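Local coordinates for protein beta-glucoside phosphorylase BglX (Unidentified, PDB 5VQE) that probably cleaves beta-glucosides by phosphorolysis, using phosphate to release the glucosyl unit, as a member of glycoside hydrolase family 3, at residues 9-14 / 280-285; 83-88 / 349-354; 409-414 / 442-447; 468-473 / 502-507. One frame throughout, in Å; residues are numbered along the deposited sequence.

Interaction 1 of 4, residues 9-14 / 280-285; sequences KPYNLS and HFNGLI
Two backbone carbonyls grip ND2 of Asn-282: Lys-9 O across this contact and Ile-5 O a little earlier in the amino-terminal segment. The bond from ND2 to Lys-9 O is 3.0 Å long and fairly straight, 163° at the hydrogen. Lys-9 O lies almost in the plane of the amide, whereas ND2 stands above the plane of that carbonyl instead of on a lone pair. OD1 of Asn-282 takes a hydrogen bond from Arg-349 NH2, and with both ends engaged the amide can scarcely flip. Its placement follows from CG being anti to the backbone N (chi1 -174°), which carries the group out to residues 9-14. Tyr-11 meets the backbone of the same asparagine with its ring edge, CE2 3.3 Å from Asn-282 O, and its ring stands 71° from the amide plane. Its hydroxyl is hydrogen-bonded to Arg-349 O. Pro-10, which follows a cis peptide, sets CG 3.6 Å from Gly-283 CA; a beta carbon on Gly-283 would crowd Pro-10 and collide with the Phe-281 ring. With a leucine in place of Asn-282, Lys-9 O and Ile-5 O would probably lose their shared donor, and Arg-349 an acceptor. Segment 280-285 is the entry from helix 268-278 into strand 284-287, a helix-to-strand link of the TIM-barrel domain, here covered by the amino-terminal segment.

Interaction 2 of 4, residues 83-88 / 349-354; sequences SKIPLL and RILGMK
Lys-354 runs extended from helix 340-356 toward the loop that leads into strand 88-91, passing Ile-85 at about a right angle and Leu-88 more obliquely. Its CG is anti to the carbonyl carbon (chi1 -66°), and the torsions beyond it are all extended, a straight rod that takes the ammonium to Pro-86. NZ donates to Pro-86 O over 2.8 Å, approaching at 152° to the C=O bond and tilted 17° from the carbonyl plane. The methylenes come close to the same oxygen, with Lys-354 CD 3.1 Å from Pro-86 O.

The flanks of the rod are apolar. CG2 of Ile-85 does the touching, 3.8 Å both from Lys-354 NZ and from Leu-351 CD2. Ile-85 and Leu-351 also meet at about a right angle, one methyl of each making the contact, and helix 15-27 packs on both of them through Thr-24. Leu-88 crosses the middle of the lysine at a slant, its CG 4.0 Å from Lys-354 CE and its CD2 4.0 Å from Lys-354 CG.

NZ has two further acceptors, Gly-60 O and Gln-36 OE1. The ammonium therefore joins helix 340-356 to helix 30-36 and to the residues that lead into the neighbouring barrel strands 61-64 and 88-91. Three uncharged oxygens around the end of a buried, hydrocarbon-flanked lysine would be expected to offset much of the cost of burying its charge, and they fix where it points.

Interaction 3 of 4, residues 409-414 / 442-447; sequences KTKRII and GFIVHW
Ile-413 and Phe-443 form the tight part of this parallel strand pair, on the face that also carries Val-445. CG1 of Ile-413 is anti to the carbonyl carbon (chi1 -68°), and the extended chain beyond it lays CD1 over the phenyl face, a CH-pi contact with CD1 3.8 Å from the centroid of the Phe-443 ring and 29° off its normal. The ring edge turns to the other strand's backbone: Phe-443 CD1 is 3.0 Å from Thr-410 O, a buried oxygen for which the model holds no hydrogen-bond partner. Ile-413 and Val-445 point the same way, side by side. Three backbone bonds join the strands, the shortest from Ile-413 N to Ile-444 O at 2.7 Å.

Across the sheet Arg-412, Ile-444 and His-446 pack more loosely toward solvent. Ile-444 CG2 lies over a face of the Arg-412 guanidinium, 4.0 Å from NH1, while Arg-412 NE is bonded to Asp-466 O. The planes of the Arg-412 guanidinium and the His-446 ring are inclined by 32°, Arg-412 NH2 being 3.6 Å from His-446 CE1. A water lies in the plane of that ring, 2.8 Å from His-446 ND1, and donates to Ile-413 O, which already accepts His-446 N.

In this beta-alpha-beta unit the apolar face under helix 429-441 is therefore likely to exclude water, whereas the edge at Arg-412, Ile-444 and His-446 tolerates it.

Interaction 4 of 4, residues 468-473 / 502-507; sequences DLFIYY and CDVPTL
A parallel pairing inside the mixed six-stranded sheet brings Phe-470 between Pro-505 and Leu-507, with strand 469-475 beside the start of strand 506-510. Phe-470 uses both of its backbone polar atoms across the gap. Its N donates to Pro-505 O over 2.9 Å in a nearly straight bond, 173° at the hydrogen, and its O accepts Leu-507 N at 2.8 Å. Tyr-472 N then reaches Leu-507 O, the alternation expected of parallel strands.

On one face the Phe-470 and Val-504 side chains cross at about a right angle, touching at Phe-470 CD2 and Val-504 CG1, 3.6 Å apart. That methyl is anti to the backbone N of Val-504 (chi1 -180°), which extends it toward the ring. Next to it Thr-506 packs against two residues, OG1 3.7 Å from Phe-470 CB and CG2 3.6 Å from Tyr-472 CE1. The Tyr-472 hydroxyl is bonded to Ser-496 O. Leu-463 of helix 460-466 touches both Phe-470 and Val-504 on this side. An alanine in place of Phe-470 would probably open a gap beside Val-504 and Leu-463, taking away the ring both of them pack on, although the backbone bonds need no side chain.

The reverse face is aliphatic, with Leu-469 CD1 4.1 Å from Pro-505 CB and Ile-471 CG1 4.3 Å from Leu-507 CD2. Helix 429-441 covers Ile-471 there. A mostly parallel sheet with helices on its two faces is consistent with the alpha/beta sandwich familiar from the second domain of family 3 glycoside hydrolases.

Overall arrangement
Interactions 1 and 2 belong to the barrel half of the chain, 3 and 4 to the carboxy-terminal sheet; from one pair to the other the centres lie 55 to 58 Å apart, on opposite sides of the chain's centre. The segments of 1 and 2 alternate along the sequence, and they touch through Arg-349 on helix 340-356; the centres of the two contacts lie about 14 Å apart. Interactions 3 and 4 follow in series, centres 10 Å apart, in one sheet where strands 412-419 and 469-475 are neighbours; Asp-468 OD2 accepts Arg-412 N. The four thus fall into two separate structural units, and in the first the side chains of Leu-284 and Leu-88 lie about 12 and 13 Å from the bound sugar.

Interaction 1 of 4, residues 9-14 / 280-285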
# COMPACT_ATOMS: atom_id res chain seq x y z
N LYS A 9 15.77 16.68 -13.14
CA LYS A 9 14.85 15.62 -12.76
C LYS A 9 15.05 15.24 -11.30
O LYS A 9 16.19 15.11 -10.84
CB LYS A 9 15.09 14.41 -13.66
CG LYS A 9 14.24 13.19 -13.36
CD LYS A 9 14.36 12.17 -14.48
CE LYS A 9 15.60 11.33 -14.32
NZ LYS A 9 15.85 10.52 -15.56
N PRO A 10 13.97 15.04 -10.52
CA PRO A 10 12.55 15.09 -10.89
C PRO A 10 11.89 16.44 -10.58
O PRO A 10 10.66 16.50 -10.51
CB PRO A 10 11.96 14.00 -10.01
CG PRO A 10 12.72 14.16 -8.74
CD PRO A 10 14.13 14.57 -9.14
N TYR A 11 12.68 17.48 -10.36
CA TYR A 11 12.15 18.82 -10.09
C TYR A 11 11.90 19.60 -11.37
O TYR A 11 10.77 20.00 -11.66
CB TYR A 11 13.10 19.58 -9.16
CG TYR A 11 13.05 19.12 -7.72
CD1 TYR A 11 12.08 19.61 -6.85
CD2 TYR A 11 13.95 18.18 -7.24
CE1 TYR A 11 12.03 19.19 -5.55
CE2 TYR A 11 13.90 17.75 -5.94
CZ TYR A 11 12.93 18.25 -5.10
OH TYR A 11 12.89 17.80 -3.80
N ASN A 12 12.96 19.86 -12.15
CA ASN A 12 12.83 20.55 -13.43
C ASN A 12 12.20 21.93 -13.26
O ASN A 12 11.36 22.35 -14.07
CB ASN A 12 12.01 19.73 -14.43
CG ASN A 12 12.50 18.30 -14.57
OD1 ASN A 12 11.76 17.35 -14.30
ND2 ASN A 12 13.74 18.14 -14.98
N LEU A 13 12.60 22.65 -12.21
CA LEU A 13 11.99 23.95 -11.94
C LEU A 13 12.59 25.03 -12.84
O LEU A 13 13.73 24.93 -13.30
CB LEU A 13 12.17 24.35 -10.48
CG LEU A 13 11.52 23.42 -9.44
CD1 LEU A 13 11.73 23.95 -8.05
CD2 LEU A 13 10.04 23.23 -9.69
N SER A 14 11.80 26.06 -13.08
CA SER A 14 12.24 27.22 -13.83
C SER A 14 13.04 28.16 -12.93
O SER A 14 13.05 28.04 -11.70
CB SER A 14 11.04 27.97 -14.40
OG SER A 14 10.33 28.62 -13.36
N HIS A 280 22.18 8.30 -7.48
CA HIS A 280 21.95 9.70 -7.84
C HIS A 280 20.45 10.04 -7.83
O HIS A 280 19.96 10.79 -8.68
CB HIS A 280 22.56 10.01 -9.20
CG HIS A 280 23.99 9.57 -9.31
ND1 HIS A 280 25.02 10.23 -8.68
CD2 HIS A 280 24.56 8.51 -9.94
CE1 HIS A 280 26.16 9.61 -8.93
NE2 HIS A 280 25.91 8.56 -9.69
N PHE A 281 19.73 9.50 -6.85
CA PHE A 281 18.35 9.92 -6.65
C PHE A 281 18.34 11.37 -6.20
O PHE A 281 19.06 11.75 -5.27
CB PHE A 281 17.64 9.04 -5.63
CG PHE A 281 16.22 9.47 -5.36
CD1 PHE A 281 15.30 9.54 -6.38
CD2 PHE A 281 15.81 9.79 -4.07
CE1 PHE A 281 13.99 9.93 -6.14
CE2 PHE A 281 14.50 10.19 -3.82
CZ PHE A 281 13.59 10.26 -4.86
N ASN A 282 17.54 12.19 -6.88
CA ASN A 282 17.54 13.63 -6.64
C ASN A 282 16.22 14.13 -6.08
O ASN A 282 16.10 15.33 -5.81
CB ASN A 282 17.87 14.37 -7.95
CG ASN A 282 18.03 15.86 -7.76
OD1 ASN A 282 18.74 16.31 -6.86
ND2 ASN A 282 17.37 16.64 -8.61
N GLY A 283 15.25 13.25 -5.86
CA GLY A 283 13.94 13.64 -5.37
C GLY A 283 13.88 13.69 -3.85
O GLY A 283 14.88 13.64 -3.14
N LEU A 284 12.65 13.77 -3.35
CA LEU A 284 12.39 13.91 -1.92
C LEU A 284 12.40 12.55 -1.23
O LEU A 284 11.75 11.61 -1.69
CB LEU A 284 11.03 14.60 -1.71
CG LEU A 284 10.65 15.18 -0.34
CD1 LEU A 284 9.36 15.94 -0.45
CD2 LEU A 284 10.44 14.11 0.72
N ILE A 285 13.10 12.46 -0.11
CA ILE A 285 13.12 11.26 0.72
C ILE A 285 12.30 11.54 1.98
O ILE A 285 12.58 12.49 2.71
CB ILE A 285 14.55 10.84 1.10
CG1 ILE A 285 15.36 10.47 -0.14
CG2 ILE A 285 14.51 9.65 2.06
CD1 ILE A 285 16.83 10.25 0.14

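Interaction 2 of 4, residues 83-88 / 349-354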
# COMPACT_ATOMS: atom_id res chain seq x y z
N SER A 83 -2.46 27.84 6.30
CA SER A 83 -1.02 27.61 6.22
C SER A 83 -0.34 28.74 5.46
O SER A 83 -0.76 29.08 4.35
CB SER A 83 -0.73 26.28 5.52
OG SER A 83 -1.20 25.19 6.26
N LYS A 84 0.74 29.28 6.04
CA LYS A 84 1.52 30.28 5.31
C LYS A 84 2.23 29.66 4.12
O LYS A 84 2.24 30.23 3.03
CB LYS A 84 2.53 30.95 6.24
CG LYS A 84 3.39 31.98 5.50
CD LYS A 84 4.30 32.80 6.42
CE LYS A 84 5.45 31.97 6.96
NZ LYS A 84 6.51 32.83 7.57
N ILE A 85 2.86 28.51 4.33
CA ILE A 85 3.46 27.72 3.25
C ILE A 85 2.44 26.65 2.86
O ILE A 85 1.98 25.91 3.73
CB ILE A 85 4.78 27.05 3.69
CG1 ILE A 85 5.76 28.07 4.29
CG2 ILE A 85 5.40 26.33 2.51
CD1 ILE A 85 6.16 29.19 3.36
N PRO A 86 2.06 26.54 1.58
CA PRO A 86 1.14 25.47 1.19
C PRO A 86 1.65 24.11 1.62
O PRO A 86 2.85 23.84 1.63
CB PRO A 86 1.10 25.58 -0.35
CG PRO A 86 1.46 26.97 -0.64
CD PRO A 86 2.42 27.40 0.44
N LEU A 87 0.71 23.23 1.94
CA LEU A 87 1.01 21.88 2.40
C LEU A 87 1.09 20.90 1.23
O LEU A 87 0.29 20.98 0.29
CB LEU A 87 -0.08 21.39 3.36
CG LEU A 87 -0.25 22.16 4.67
CD1 LEU A 87 -1.65 21.95 5.24
CD2 LEU A 87 0.80 21.71 5.65
N LEU A 88 2.02 19.96 1.32
CA LEU A 88 1.85 18.70 0.60
C LEU A 88 0.78 17.89 1.34
O LEU A 88 0.80 17.80 2.57
CB LEU A 88 3.16 17.92 0.53
CG LEU A 88 4.29 18.58 -0.26
CD1 LEU A 88 5.55 17.79 -0.08
CD2 LEU A 88 3.94 18.71 -1.73
N ARG A 349 14.39 20.91 -0.70
CA ARG A 349 13.76 19.86 -1.50
C ARG A 349 12.27 19.76 -1.22
O ARG A 349 11.50 19.37 -2.11
CB ARG A 349 14.45 18.52 -1.24
CG ARG A 349 15.64 18.27 -2.15
CD ARG A 349 16.03 16.80 -2.17
NE ARG A 349 17.01 16.50 -3.20
CZ ARG A 349 18.33 16.43 -3.01
NH1 ARG A 349 18.85 16.64 -1.81
NH2 ARG A 349 19.13 16.13 -4.01
N ILE A 350 11.84 20.10 -0.00
CA ILE A 350 10.41 20.14 0.32
C ILE A 350 9.73 21.28 -0.42
O ILE A 350 8.73 21.09 -1.12
CB ILE A 350 10.22 20.28 1.84
CG1 ILE A 350 10.81 19.06 2.56
CG2 ILE A 350 8.75 20.46 2.17
CD1 ILE A 350 10.92 19.23 4.04
N LEU A 351 10.26 22.49 -0.27
CA LEU A 351 9.71 23.63 -0.97
C LEU A 351 9.76 23.44 -2.48
O LEU A 351 8.86 23.90 -3.19
CB LEU A 351 10.47 24.89 -0.58
CG LEU A 351 10.30 25.31 0.87
CD1 LEU A 351 11.29 26.42 1.21
CD2 LEU A 351 8.89 25.76 1.12
N GLY A 352 10.79 22.76 -2.98
CA GLY A 352 10.89 22.56 -4.41
C GLY A 352 9.76 21.71 -4.96
O GLY A 352 9.31 21.91 -6.09
N MET A 353 9.29 20.73 -4.18
CA MET A 353 8.17 19.93 -4.66
C MET A 353 6.88 20.74 -4.61
O MET A 353 6.00 20.56 -5.46
CB MET A 353 8.04 18.64 -3.84
CG MET A 353 9.03 17.55 -4.28
SD MET A 353 8.66 16.95 -5.94
CE MET A 353 10.22 16.20 -6.46
N LYS A 354 6.75 21.63 -3.62
CA LYS A 354 5.60 22.52 -3.56
C LYS A 354 5.59 23.47 -4.75
O LYS A 354 4.53 23.72 -5.34
CB LYS A 354 5.62 23.28 -2.23
CG LYS A 354 5.41 22.34 -1.05
CD LYS A 354 5.51 23.03 0.30
CE LYS A 354 5.36 22.01 1.42
NZ LYS A 354 5.10 22.58 2.77

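Interaction 3 of 4, residues 409-414 / 442-447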
# COMPACT_ATOMS: atom_id res chain seq x y z
N LYS A 409 -25.66 -30.03 -11.36
CA LYS A 409 -24.57 -30.88 -10.89
C LYS A 409 -24.40 -30.84 -9.38
O LYS A 409 -24.08 -31.87 -8.78
CB LYS A 409 -23.25 -30.48 -11.56
CG LYS A 409 -23.17 -30.84 -13.04
CD LYS A 409 -21.74 -30.68 -13.56
CE LYS A 409 -21.32 -29.21 -13.65
NZ LYS A 409 -19.90 -29.08 -14.11
N THR A 410 -24.59 -29.68 -8.74
CA THR A 410 -24.40 -29.54 -7.29
C THR A 410 -25.42 -28.52 -6.77
O THR A 410 -25.14 -27.32 -6.68
CB THR A 410 -22.97 -29.11 -6.96
OG1 THR A 410 -22.67 -27.86 -7.59
CG2 THR A 410 -21.96 -30.16 -7.42
N LYS A 411 -26.60 -29.02 -6.38
CA LYS A 411 -27.68 -28.12 -5.97
C LYS A 411 -27.38 -27.47 -4.62
O LYS A 411 -27.57 -26.25 -4.45
CB LYS A 411 -29.01 -28.87 -5.92
CG LYS A 411 -30.21 -28.04 -5.47
CD LYS A 411 -30.57 -26.93 -6.46
CE LYS A 411 -30.84 -27.46 -7.85
NZ LYS A 411 -31.64 -28.73 -7.85
N ARG A 412 -26.95 -28.25 -3.63
CA ARG A 412 -26.84 -27.77 -2.26
C ARG A 412 -25.39 -27.42 -1.95
O ARG A 412 -24.49 -28.27 -2.07
CB ARG A 412 -27.38 -28.82 -1.29
CG ARG A 412 -28.86 -29.12 -1.49
CD ARG A 412 -29.40 -30.05 -0.41
NE ARG A 412 -29.35 -29.42 0.90
CZ ARG A 412 -30.30 -28.65 1.41
NH1 ARG A 412 -31.42 -28.40 0.73
NH2 ARG A 412 -30.14 -28.11 2.62
N ILE A 413 -25.16 -26.18 -1.54
CA ILE A 413 -23.83 -25.65 -1.30
C ILE A 413 -23.74 -25.18 0.15
O ILE A 413 -24.66 -24.53 0.65
CB ILE A 413 -23.50 -24.48 -2.26
CG1 ILE A 413 -23.37 -24.99 -3.69
CG2 ILE A 413 -22.22 -23.76 -1.82
CD1 ILE A 413 -23.22 -23.89 -4.72
N ILE A 414 -22.64 -25.52 0.81
CA ILE A 414 -22.29 -24.94 2.10
C ILE A 414 -21.19 -23.93 1.84
O ILE A 414 -20.14 -24.28 1.30
CB ILE A 414 -21.85 -26.01 3.11
CG1 ILE A 414 -23.03 -26.87 3.54
CG2 ILE A 414 -21.24 -25.34 4.34
CD1 ILE A 414 -22.64 -28.05 4.46
N GLY A 442 -29.65 -20.31 -8.98
CA GLY A 442 -30.42 -21.52 -8.72
C GLY A 442 -29.81 -22.45 -7.69
O GLY A 442 -30.37 -23.53 -7.45
N PHE A 443 -28.70 -22.09 -7.07
CA PHE A 443 -28.15 -22.92 -6.00
C PHE A 443 -28.87 -22.67 -4.69
O PHE A 443 -29.35 -21.56 -4.41
CB PHE A 443 -26.65 -22.64 -5.81
CG PHE A 443 -25.80 -23.03 -6.99
CD1 PHE A 443 -25.50 -24.35 -7.24
CD2 PHE A 443 -25.29 -22.06 -7.84
CE1 PHE A 443 -24.71 -24.71 -8.32
CE2 PHE A 443 -24.50 -22.41 -8.92
CZ PHE A 443 -24.21 -23.73 -9.15
N ILE A 444 -28.96 -23.71 -3.87
CA ILE A 444 -29.33 -23.57 -2.47
C ILE A 444 -28.04 -23.46 -1.67
O ILE A 444 -27.16 -24.31 -1.78
CB ILE A 444 -30.19 -24.76 -2.00
CG1 ILE A 444 -31.54 -24.72 -2.72
CG2 ILE A 444 -30.37 -24.73 -0.49
CD1 ILE A 444 -32.40 -25.94 -2.48
N VAL A 445 -27.93 -22.39 -0.88
CA VAL A 445 -26.67 -22.05 -0.22
C VAL A 445 -26.94 -21.74 1.24
O VAL A 445 -27.68 -20.80 1.54
CB VAL A 445 -25.98 -20.85 -0.90
CG1 VAL A 445 -24.57 -20.66 -0.31
CG2 VAL A 445 -25.90 -21.06 -2.39
N HIS A 446 -26.32 -22.51 2.13
CA HIS A 446 -26.33 -22.22 3.56
C HIS A 446 -24.92 -21.89 4.02
O HIS A 446 -23.93 -22.40 3.48
CB HIS A 446 -26.84 -23.41 4.38
CG HIS A 446 -28.29 -23.72 4.18
ND1 HIS A 446 -28.74 -24.49 3.13
CD2 HIS A 446 -29.38 -23.37 4.89
CE1 HIS A 446 -30.06 -24.60 3.21
NE2 HIS A 446 -30.47 -23.93 4.27
N TRP A 447 -24.83 -21.03 5.03
CA TRP A 447 -23.56 -20.80 5.70
C TRP A 447 -23.17 -22.03 6.51
O TRP A 447 -24.03 -22.76 7.01
CB TRP A 447 -23.63 -19.60 6.64
CG TRP A 447 -23.99 -18.26 6.04
CD1 TRP A 447 -25.16 -17.57 6.23
CD2 TRP A 447 -23.15 -17.42 5.24
NE1 TRP A 447 -25.11 -16.37 5.57
CE2 TRP A 447 -23.89 -16.25 4.96
CE3 TRP A 447 -21.87 -17.54 4.72
CZ2 TRP A 447 -23.38 -15.21 4.18
CZ3 TRP A 447 -21.36 -16.51 3.94
CH2 TRP A 447 -22.12 -15.36 3.68
O HOH W 1 -27.19 -25.82 1.20

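Interaction 4 of 4, residues 468-473 / 502-507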
# COMPACT_ATOMS: atom_id res chain seq x y z
N ASP A 468 -23.89 -31.06 -1.60
CA ASP A 468 -23.28 -31.42 -2.87
C ASP A 468 -21.94 -30.73 -3.11
O ASP A 468 -21.14 -31.24 -3.90
CB ASP A 468 -24.26 -31.09 -4.01
CG ASP A 468 -25.60 -31.78 -3.82
OD1 ASP A 468 -25.62 -33.02 -3.79
OD2 ASP A 468 -26.63 -31.08 -3.64
N LEU A 469 -21.68 -29.61 -2.43
CA LEU A 469 -20.48 -28.82 -2.70
C LEU A 469 -20.17 -27.93 -1.50
O LEU A 469 -21.07 -27.30 -0.95
CB LEU A 469 -20.67 -27.98 -3.97
CG LEU A 469 -19.57 -26.98 -4.34
CD1 LEU A 469 -18.29 -27.69 -4.75
CD2 LEU A 469 -20.08 -26.06 -5.45
N PHE A 470 -18.89 -27.87 -1.12
CA PHE A 470 -18.37 -26.87 -0.21
C PHE A 470 -17.72 -25.77 -1.04
O PHE A 470 -16.95 -26.07 -1.96
CB PHE A 470 -17.32 -27.45 0.74
CG PHE A 470 -17.87 -28.19 1.94
CD1 PHE A 470 -18.32 -27.50 3.05
CD2 PHE A 470 -17.87 -29.57 1.97
CE1 PHE A 470 -18.79 -28.18 4.17
CE2 PHE A 470 -18.34 -30.26 3.08
CZ PHE A 470 -18.81 -29.57 4.17
N ILE A 471 -18.00 -24.51 -0.71
CA ILE A 471 -17.27 -23.38 -1.27
C ILE A 471 -16.68 -22.56 -0.14
O ILE A 471 -17.39 -22.22 0.81
CB ILE A 471 -18.16 -22.49 -2.16
CG1 ILE A 471 -18.76 -23.31 -3.30
CG2 ILE A 471 -17.32 -21.32 -2.71
CD1 ILE A 471 -19.55 -22.48 -4.32
N TYR A 472 -15.38 -22.25 -0.25
CA TYR A 472 -14.70 -21.39 0.72
C TYR A 472 -14.49 -19.98 0.17
O TYR A 472 -14.01 -19.81 -0.96
CB TYR A 472 -13.35 -22.00 1.12
CG TYR A 472 -13.51 -23.15 2.07
CD1 TYR A 472 -13.91 -24.39 1.63
CD2 TYR A 472 -13.29 -22.98 3.43
CE1 TYR A 472 -14.08 -25.44 2.50
CE2 TYR A 472 -13.46 -24.03 4.31
CZ TYR A 472 -13.85 -25.26 3.84
OH TYR A 472 -14.03 -26.31 4.71
N TYR A 473 -14.85 -18.98 0.97
CA TYR A 473 -14.59 -17.57 0.68
C TYR A 473 -13.55 -17.10 1.69
O TYR A 473 -13.87 -16.86 2.85
CB TYR A 473 -15.87 -16.75 0.77
CG TYR A 473 -15.77 -15.34 0.22
CD1 TYR A 473 -15.00 -14.37 0.86
CD2 TYR A 473 -16.46 -14.98 -0.93
CE1 TYR A 473 -14.91 -13.08 0.36
CE2 TYR A 473 -16.37 -13.70 -1.44
CZ TYR A 473 -15.60 -12.76 -0.80
OH TYR A 473 -15.53 -11.48 -1.31
N CYS A 502 -12.37 -35.60 0.07
CA CYS A 502 -12.56 -36.85 -0.65
C CYS A 502 -13.98 -37.39 -0.50
O CYS A 502 -14.32 -38.37 -1.17
CB CYS A 502 -11.57 -37.90 -0.15
SG CYS A 502 -9.86 -37.44 -0.43
N ASP A 503 -14.78 -36.79 0.37
CA ASP A 503 -16.17 -37.18 0.59
C ASP A 503 -17.17 -36.20 -0.01
O ASP A 503 -18.26 -36.62 -0.41
CB ASP A 503 -16.44 -37.29 2.10
CG ASP A 503 -15.69 -38.45 2.75
OD1 ASP A 503 -16.06 -39.61 2.49
OD2 ASP A 503 -14.72 -38.19 3.50
N VAL A 504 -16.83 -34.92 -0.07
CA VAL A 504 -17.69 -33.90 -0.65
C VAL A 504 -16.84 -32.98 -1.52
O VAL A 504 -15.82 -32.46 -1.05
CB VAL A 504 -18.43 -33.11 0.44
CG1 VAL A 504 -19.34 -32.06 -0.18
CG2 VAL A 504 -19.23 -34.05 1.34
N PRO A 505 -17.21 -32.74 -2.78
CA PRO A 505 -16.44 -31.80 -3.60
C PRO A 505 -16.27 -30.46 -2.90
O PRO A 505 -17.22 -29.91 -2.33
CB PRO A 505 -17.29 -31.67 -4.87
CG PRO A 505 -18.04 -32.96 -4.95
CD PRO A 505 -18.34 -33.32 -3.53
N THR A 506 -15.05 -29.94 -2.92
CA THR A 506 -14.71 -28.70 -2.22
C THR A 506 -13.99 -27.75 -3.17
O THR A 506 -13.01 -28.13 -3.82
CB THR A 506 -13.86 -28.99 -0.98
OG1 THR A 506 -14.60 -29.83 -0.08
CG2 THR A 506 -13.49 -27.72 -0.25
N LEU A 507 -14.47 -26.51 -3.22
CA LEU A 507 -13.90 -25.45 -4.03
C LEU A 507 -13.43 -24.33 -3.11
O LEU A 507 -14.17 -23.91 -2.22
CB LEU A 507 -14.94 -24.92 -5.03
CG LEU A 507 -14.64 -23.62 -5.78
CD1 LEU A 507 -13.50 -23.84 -6.75
CD2 LEU A 507 -15.90 -23.16 -6.51